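Local coordinates for protein molybdopterin molybdotransferase (Pyrococcus horikoshii, PDB 1UZ5) that probably inserts molybdenum into adenylylated molybdopterin, using molybdate and magnesium to give Mo-molybdopterin and AMP, at residues I186-E191 / G227-D232; E191-G196 / Q203-N208. One frame throughout, in Å; residues are numbered along the deposited sequence.

Interaction 1: I186-E191 / G227-D232; sequences ISTGNE and GVARDD
Ser187 and Ala229 meet through the shortest bond of this parallel strand pair: Ala229 N gives its hydrogen to Ser187 O at 2.7 Å, nearly straight. Ser187 N reaches back to Gly227 O at 3.2 Å, and Gly189 N continues the ladder to Ala229 O at 3.1 Å. Ser187 therefore pairs with Val228 and Thr188 with Ala229. The methyl of Ala229 touches both Ile186 CG2 and Thr188 CG2, 4.0 Å from each. Thr188 presents its methyl because its OG1 takes the position between backbone N and carbonyl carbon (chi1 64°), where it bonds to Ser253 O.

Past the strand ends the contact becomes polar. Asn190 OD1 accepts the N-H of Asp231, N to OD1 2.8 Å, with the donor lying 45° out of the carbonyl plane. The same oxygen sits 3.1 Å above the plane of the Arg230 guanidinium, over its centre. The arginine chain, bent at chi2 and chi3, folds back to bring this face over the amide oxygen, with the two planes tilted 38° apart. Asp231 centres an inverse gamma turn and has a bound sulfate, probably from the crystallisation liquor, close to its side chain.

Asp232 N-caps helix 233-246 through Ser235 N, while Ser235 OG accepts the N-H of Arg230. On the Ile186, Thr188 and Ala229 face, that helix packs with Leu236, Leu239 and Ala243. The contact joins the strands of a beta-alpha-beta crossover through helix 208-219. Strand 222-229 is outermost in the mixed sheet of the probable molybdopterin-binding domain; strand 182-188 lies beside it and is bonded on its other edge to strand 249-253.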
ATOM      1  N   ILE A 186     -18.680   3.450 -15.881  1.00 23.64           N
ATOM      2  CA  ILE A 186     -19.950   3.324 -16.590  1.00 28.33           C
ATOM      3  C   ILE A 186     -20.258   1.865 -16.950  1.00 20.64           C
ATOM      4  O   ILE A 186     -19.366   1.118 -17.343  1.00 26.21           O
ATOM      5  CB  ILE A 186     -19.924   4.138 -17.912  1.00 26.80           C
ATOM      6  CG1 ILE A 186     -19.845   5.634 -17.603  1.00 22.86           C
ATOM      7  CG2 ILE A 186     -21.165   3.817 -18.758  1.00 32.84           C
ATOM      8  CD1 ILE A 186     -19.488   6.492 -18.816  1.00 22.32           C
ATOM      9  N   SER A 187     -21.521   1.467 -16.797  1.00 25.21           N
ATOM     10  CA  SER A 187     -21.958   0.115 -17.170  1.00 27.82           C
ATOM     11  C   SER A 187     -22.880   0.268 -18.384  1.00 26.37           C
ATOM     12  O   SER A 187     -23.806   1.080 -18.362  1.00 26.15           O
ATOM     13  CB  SER A 187     -22.721  -0.557 -16.023  1.00 24.54           C
ATOM     14  OG  SER A 187     -21.839  -0.930 -14.975  1.00 32.06           O
ATOM     15  N   THR A 188     -22.627  -0.494 -19.443  1.00 24.27           N
ATOM     16  CA  THR A 188     -23.455  -0.388 -20.647  1.00 34.09           C
ATOM     17  C   THR A 188     -24.185  -1.683 -20.994  1.00 32.26           C
ATOM     18  O   THR A 188     -23.609  -2.769 -20.942  1.00 31.49           O
ATOM     19  CB  THR A 188     -22.618   0.030 -21.877  1.00 31.37           C
ATOM     20  OG1 THR A 188     -21.658  -0.988 -22.176  1.00 44.66           O
ATOM     21  CG2 THR A 188     -21.893   1.340 -21.609  1.00 29.83           C
ATOM     22  N   GLY A 189     -25.456  -1.550 -21.355  1.00 37.08           N
ATOM     23  CA  GLY A 189     -26.260  -2.705 -21.714  1.00 36.60           C
ATOM     24  C   GLY A 189     -27.735  -2.399 -21.560  1.00 37.44           C
ATOM     25  O   GLY A 189     -28.155  -1.834 -20.547  1.00 31.02           O
ATOM     26  N   ASN A 190     -28.531  -2.769 -22.559  1.00 30.99           N
ATOM     27  CA  ASN A 190     -29.964  -2.514 -22.500  1.00 25.66           C
ATOM     28  C   ASN A 190     -30.656  -3.384 -21.460  1.00 22.53           C
ATOM     29  O   ASN A 190     -31.772  -3.089 -21.035  1.00 28.68           O
ATOM     30  CB  ASN A 190     -30.608  -2.739 -23.872  1.00 38.33           C
ATOM     31  CG  ASN A 190     -30.069  -1.797 -24.927  1.00 50.61           C
ATOM     32  OD1 ASN A 190     -29.870  -0.606 -24.669  1.00 40.87           O
ATOM     33  ND2 ASN A 190     -29.837  -2.322 -26.125  1.00 43.37           N
ATOM     34  N   GLU A 191     -29.988  -4.451 -21.035  1.00 20.83           N
ATOM     35  CA  GLU A 191     -30.570  -5.348 -20.038  1.00 22.65           C
ATOM     36  C   GLU A 191     -30.219  -4.953 -18.601  1.00 28.28           C
ATOM     37  O   GLU A 191     -30.811  -5.462 -17.648  1.00 26.93           O
ATOM     38  CB  GLU A 191     -30.095  -6.789 -20.281  1.00 27.58           C
ATOM     39  CG  GLU A 191     -28.694  -7.093 -19.748  1.00 27.49           C
ATOM     40  CD  GLU A 191     -27.574  -6.588 -20.643  1.00 43.01           C
ATOM     41  OE1 GLU A 191     -27.785  -5.611 -21.395  1.00 39.29           O
ATOM     42  OE2 GLU A 191     -26.467  -7.168 -20.583  1.00 44.50           O
ATOM     43  N   GLY A 227     -23.251   5.462 -13.501  1.00 36.36           N
ATOM     44  CA  GLY A 227     -24.548   4.874 -13.780  1.00 31.09           C
ATOM     45  C   GLY A 227     -24.558   3.937 -14.975  1.00 25.92           C
ATOM     46  O   GLY A 227     -23.513   3.548 -15.501  1.00 30.63           O
ATOM     47  N   VAL A 228     -25.760   3.581 -15.412  1.00 31.21           N
ATOM     48  CA  VAL A 228     -25.945   2.668 -16.530  1.00 30.97           C
ATOM     49  C   VAL A 228     -26.298   3.375 -17.835  1.00 29.25           C
ATOM     50  O   VAL A 228     -27.182   4.221 -17.868  1.00 28.60           O
ATOM     51  CB  VAL A 228     -27.075   1.657 -16.202  1.00 30.83           C
ATOM     52  CG1 VAL A 228     -27.360   0.772 -17.410  1.00 33.55           C
ATOM     53  CG2 VAL A 228     -26.678   0.817 -14.997  1.00 33.16           C
ATOM     54  N   ALA A 229     -25.615   3.013 -18.914  1.00 31.23           N
ATOM     55  CA  ALA A 229     -25.899   3.603 -20.218  1.00 33.95           C
ATOM     56  C   ALA A 229     -26.557   2.584 -21.161  1.00 41.18           C
ATOM     57  O   ALA A 229     -26.118   1.434 -21.250  1.00 38.35           O
ATOM     58  CB  ALA A 229     -24.615   4.119 -20.850  1.00 38.16           C
ATOM     59  N   ARG A 230     -27.611   3.004 -21.857  1.00 40.61           N
ATOM     60  CA  ARG A 230     -28.278   2.131 -22.820  1.00 41.70           C
ATOM     61  C   ARG A 230     -27.275   1.885 -23.942  1.00 48.13           C
ATOM     62  O   ARG A 230     -26.374   2.695 -24.163  1.00 34.60           O
ATOM     63  CB  ARG A 230     -29.523   2.813 -23.391  1.00 50.19           C
ATOM     64  CG  ARG A 230     -30.679   2.948 -22.413  1.00 60.66           C
ATOM     65  CD  ARG A 230     -31.475   1.657 -22.320  1.00 68.98           C
ATOM     66  NE  ARG A 230     -32.132   1.332 -23.586  1.00 76.06           N
ATOM     67  CZ  ARG A 230     -32.852   0.233 -23.799  1.00 77.13           C
ATOM     68  NH1 ARG A 230     -33.016  -0.658 -22.830  1.00 75.29           N
ATOM     69  NH2 ARG A 230     -33.410   0.024 -24.985  1.00 72.45           N
ATOM     70  N   ASP A 231     -27.423   0.775 -24.656  1.00 44.79           N
ATOM     71  CA  ASP A 231     -26.500   0.473 -25.740  1.00 48.31           C
ATOM     72  C   ASP A 231     -26.828   1.230 -27.031  1.00 51.34           C
ATOM     73  O   ASP A 231     -27.119   0.621 -28.059  1.00 46.20           O
ATOM     74  CB  ASP A 231     -26.474  -1.036 -26.009  1.00 55.32           C
ATOM     75  CG  ASP A 231     -25.373  -1.436 -26.976  1.00 58.97           C
ATOM     76  OD1 ASP A 231     -24.203  -1.081 -26.723  1.00 62.35           O
ATOM     77  OD2 ASP A 231     -25.673  -2.107 -27.985  1.00 57.26           O
ATOM     78  N   ASP A 232     -26.787   2.560 -26.968  1.00 51.96           N
ATOM     79  CA  ASP A 232     -27.049   3.391 -28.141  1.00 51.12           C
ATOM     80  C   ASP A 232     -26.215   4.675 -28.081  1.00 52.39           C
ATOM     81  O   ASP A 232     -25.741   5.070 -27.013  1.00 42.37           O
ATOM     82  CB  ASP A 232     -28.547   3.712 -28.262  1.00 49.95           C
ATOM     83  CG  ASP A 232     -29.036   4.668 -27.198  1.00 47.57           C
ATOM     84  OD1 ASP A 232     -28.581   5.830 -27.185  1.00 57.67           O
ATOM     85  OD2 ASP A 232     -29.884   4.260 -26.378  1.00 59.05           O
TER

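Interaction 2: E191-G196 / Q203-N208; sequences EIVPPG and QIYDIN
At chi1 -55°, Val193 turns CG1 toward the amide of Gln203, whose own chain (chi1 -58°, extended beyond CG) carries it there; CG2 is left between the backbone N and carbonyl carbon of Val193, close to the Tyr205 ring. The segments form a small two-stranded parallel sheet, 192-193 beside 204-205, in the probable molybdopterin-binding domain. Its ladder runs from Ile204 N to Glu191 O (2.8 Å), from Val193 N to Ile204 O (3.0 Å) and from Asp206 N to Val193 O (3.1 Å).

Val193 CG1 rests 3.6 Å from Gln203 NE2, the two side chains crossing at about a right angle; the amide oxygen OE1 is taken by Lys200 N. On the Ile192 and Ile204 face, the Glu191 and Ile204 side chains lie side by side, pointing the same way, with Glu191 CG 3.6 Å from Ile204 CG1. Ile192 CG2 packs on Asp206 CB at 3.8 Å. The Asp206 carboxylate is held elsewhere: OD1 meets Ser187 OG and Gly209 N, and OD2 accepts the N-H of Arg210 at the start of helix 208-219, so the small sheet is fastened to both strand 182-188 and that helix.

Tyr205 and Val193 occupy the opposite face. Val193 CG2 approaches CD1 of the ring obliquely, and Leu199 also packs against both residues. The ring hydroxyl bonds to Asn197 O, and Asn197 ND2 bonds in turn to Pro194 O, which lies at the ring edge, in its plane, 3.6 Å from Tyr205 CD1.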
ATOM      1  N   GLU A 191     -29.988  -4.451 -21.035  1.00 20.83           N
ATOM      2  CA  GLU A 191     -30.570  -5.348 -20.038  1.00 22.65           C
ATOM      3  C   GLU A 191     -30.219  -4.953 -18.601  1.00 28.28           C
ATOM      4  O   GLU A 191     -30.811  -5.462 -17.648  1.00 26.93           O
ATOM      5  CB  GLU A 191     -30.095  -6.789 -20.281  1.00 27.58           C
ATOM      6  CG  GLU A 191     -28.694  -7.093 -19.748  1.00 27.49           C
ATOM      7  CD  GLU A 191     -27.574  -6.588 -20.643  1.00 43.01           C
ATOM      8  OE1 GLU A 191     -27.785  -5.611 -21.395  1.00 39.29           O
ATOM      9  OE2 GLU A 191     -26.467  -7.168 -20.583  1.00 44.50           O
ATOM     10  N   ILE A 192     -29.270  -4.036 -18.441  1.00 27.75           N
ATOM     11  CA  ILE A 192     -28.831  -3.644 -17.105  1.00 23.75           C
ATOM     12  C   ILE A 192     -29.601  -2.543 -16.386  1.00 22.10           C
ATOM     13  O   ILE A 192     -29.934  -1.520 -16.970  1.00 27.69           O
ATOM     14  CB  ILE A 192     -27.336  -3.240 -17.123  1.00 34.61           C
ATOM     15  CG1 ILE A 192     -26.501  -4.396 -17.673  1.00 30.19           C
ATOM     16  CG2 ILE A 192     -26.867  -2.888 -15.705  1.00 34.10           C
ATOM     17  CD1 ILE A 192     -25.040  -4.064 -17.856  1.00 46.39           C
ATOM     18  N   VAL A 193     -29.882  -2.772 -15.104  1.00 25.76           N
ATOM     19  CA  VAL A 193     -30.558  -1.781 -14.270  1.00 36.02           C
ATOM     20  C   VAL A 193     -29.809  -1.696 -12.932  1.00 42.14           C
ATOM     21  O   VAL A 193     -29.189  -2.669 -12.490  1.00 35.72           O
ATOM     22  CB  VAL A 193     -32.043  -2.142 -14.004  1.00 33.10           C
ATOM     23  CG1 VAL A 193     -32.764  -2.351 -15.328  1.00 37.75           C
ATOM     24  CG2 VAL A 193     -32.145  -3.378 -13.131  1.00 34.57           C
ATOM     25  N   PRO A 194     -29.834  -0.523 -12.281  1.00 49.72           N
ATOM     26  CA  PRO A 194     -29.144  -0.354 -10.994  1.00 51.32           C
ATOM     27  C   PRO A 194     -29.821  -1.140  -9.867  1.00 45.25           C
ATOM     28  O   PRO A 194     -31.041  -1.319  -9.872  1.00 42.28           O
ATOM     29  CB  PRO A 194     -29.219   1.157 -10.757  1.00 57.19           C
ATOM     30  CG  PRO A 194     -29.328   1.728 -12.150  1.00 59.59           C
ATOM     31  CD  PRO A 194     -30.293   0.776 -12.803  1.00 50.33           C
ATOM     32  N   PRO A 195     -29.040  -1.614  -8.881  1.00 44.61           N
ATOM     33  CA  PRO A 195     -29.672  -2.366  -7.791  1.00 40.37           C
ATOM     34  C   PRO A 195     -30.702  -1.493  -7.082  1.00 41.65           C
ATOM     35  O   PRO A 195     -30.662  -0.267  -7.188  1.00 42.60           O
ATOM     36  CB  PRO A 195     -28.491  -2.737  -6.898  1.00 41.56           C
ATOM     37  CG  PRO A 195     -27.555  -1.585  -7.097  1.00 46.79           C
ATOM     38  CD  PRO A 195     -27.616  -1.371  -8.595  1.00 42.56           C
ATOM     39  N   GLY A 196     -31.631  -2.119  -6.371  1.00 47.09           N
ATOM     40  CA  GLY A 196     -32.650  -1.353  -5.677  1.00 58.24           C
ATOM     41  C   GLY A 196     -33.911  -1.219  -6.511  1.00 65.14           C
ATOM     42  O   GLY A 196     -35.017  -1.157  -5.971  1.00 66.17           O
ATOM     43  N   GLN A 203     -34.348  -8.281 -17.666  1.00 25.89           N
ATOM     44  CA  GLN A 203     -33.330  -7.369 -17.138  1.00 22.68           C
ATOM     45  C   GLN A 203     -32.503  -8.025 -16.034  1.00 22.93           C
ATOM     46  O   GLN A 203     -32.940  -8.990 -15.399  1.00 23.64           O
ATOM     47  CB  GLN A 203     -33.988  -6.119 -16.563  1.00 22.10           C
ATOM     48  CG  GLN A 203     -34.842  -5.330 -17.543  1.00 27.13           C
ATOM     49  CD  GLN A 203     -35.546  -4.165 -16.864  1.00 28.81           C
ATOM     50  OE1 GLN A 203     -36.071  -4.306 -15.755  1.00 30.75           O
ATOM     51  NE2 GLN A 203     -35.568  -3.013 -17.526  1.00 26.70           N
ATOM     52  N   ILE A 204     -31.303  -7.500 -15.813  1.00 26.21           N
ATOM     53  CA  ILE A 204     -30.439  -8.003 -14.752  1.00 23.11           C
ATOM     54  C   ILE A 204     -29.851  -6.794 -14.011  1.00 29.52           C
ATOM     55  O   ILE A 204     -29.927  -5.663 -14.490  1.00 26.51           O
ATOM     56  CB  ILE A 204     -29.292  -8.858 -15.303  1.00 29.01           C
ATOM     57  CG1 ILE A 204     -28.441  -8.033 -16.262  1.00 30.63           C
ATOM     58  CG2 ILE A 204     -29.852 -10.097 -16.017  1.00 38.16           C
ATOM     59  CD1 ILE A 204     -27.171  -8.736 -16.692  1.00 38.92           C
ATOM     60  N   TYR A 205     -29.271  -7.032 -12.842  1.00 23.62           N
ATOM     61  CA  TYR A 205     -28.678  -5.953 -12.056  1.00 27.04           C
ATOM     62  C   TYR A 205     -27.211  -5.757 -12.393  1.00 25.23           C
ATOM     63  O   TYR A 205     -26.507  -6.707 -12.734  1.00 20.80           O
ATOM     64  CB  TYR A 205     -28.810  -6.257 -10.564  1.00 19.21           C
ATOM     65  CG  TYR A 205     -30.214  -6.145 -10.044  1.00 23.13           C
ATOM     66  CD1 TYR A 205     -30.862  -4.915  -9.999  1.00 24.07           C
ATOM     67  CD2 TYR A 205     -30.896  -7.272  -9.581  1.00 24.42           C
ATOM     68  CE1 TYR A 205     -32.156  -4.807  -9.499  1.00 29.85           C
ATOM     69  CE2 TYR A 205     -32.183  -7.175  -9.081  1.00 24.72           C
ATOM     70  CZ  TYR A 205     -32.807  -5.942  -9.040  1.00 24.48           C
ATOM     71  OH  TYR A 205     -34.079  -5.846  -8.531  1.00 27.25           O
ATOM     72  N   ASP A 206     -26.745  -4.519 -12.287  1.00 25.50           N
ATOM     73  CA  ASP A 206     -25.346  -4.223 -12.558  1.00 23.81           C
ATOM     74  C   ASP A 206     -24.470  -4.974 -11.572  1.00 19.34           C
ATOM     75  O   ASP A 206     -24.846  -5.158 -10.417  1.00 19.67           O
ATOM     76  CB  ASP A 206     -25.059  -2.728 -12.392  1.00 27.80           C
ATOM     77  CG  ASP A 206     -23.570  -2.428 -12.338  1.00 35.48           C
ATOM     78  OD1 ASP A 206     -22.906  -2.566 -13.384  1.00 29.26           O
ATOM     79  OD2 ASP A 206     -23.059  -2.072 -11.247  1.00 34.33           O
ATOM     80  N   ILE A 207     -23.309  -5.417 -12.032  1.00 25.26           N
ATOM     81  CA  ILE A 207     -22.371  -6.085 -11.151  1.00 25.04           C
ATOM     82  C   ILE A 207     -20.973  -5.486 -11.324  1.00 27.06           C
ATOM     83  O   ILE A 207     -20.248  -5.295 -10.343  1.00 25.30           O
ATOM     84  CB  ILE A 207     -22.305  -7.607 -11.404  1.00 26.14           C
ATOM     85  CG1 ILE A 207     -21.277  -8.231 -10.455  1.00 25.43           C
ATOM     86  CG2 ILE A 207     -21.954  -7.887 -12.859  1.00 23.15           C
ATOM     87  CD1 ILE A 207     -21.221  -9.748 -10.499  1.00 36.06           C
ATOM     88  N   ASN A 208     -20.603  -5.178 -12.563  1.00 18.34           N
ATOM     89  CA  ASN A 208     -19.281  -4.622 -12.845  1.00 25.41           C
ATOM     90  C   ASN A 208     -19.054  -3.193 -12.356  1.00 23.63           C
ATOM     91  O   ASN A 208     -17.942  -2.838 -11.978  1.00 29.96           O
ATOM     92  CB  ASN A 208     -18.980  -4.683 -14.342  1.00 20.39           C
ATOM     93  CG  ASN A 208     -18.872  -6.104 -14.857  1.00 32.31           C
ATOM     94  OD1 ASN A 208     -18.329  -6.979 -14.188  1.00 26.74           O
ATOM     95  ND2 ASN A 208     -19.375  -6.335 -16.059  1.00 27.64           N
TER

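How the interactions relate
Strand 182-188 comes first, and after Gly189 and Asn190 the chain runs through Glu191, common to both contacts, into strand 192-193. Interaction 2 closes first, tying off the short turn of residues 197-202. Helix 208-219 and strand 222-229 follow, and interaction 1 then closes a larger loop that contains the smaller one. The two contacts, with centres about 9 Å apart, touch directly: besides the link from Asp206 back to strand 182-188, Val228 CG1 packs 3.5 Å from Ile192 O and Val228 CG2 lies 4.0 Å from Pro194 CG. The small sheet is thereby joined to the outermost strand of the main sheet and to its neighbour.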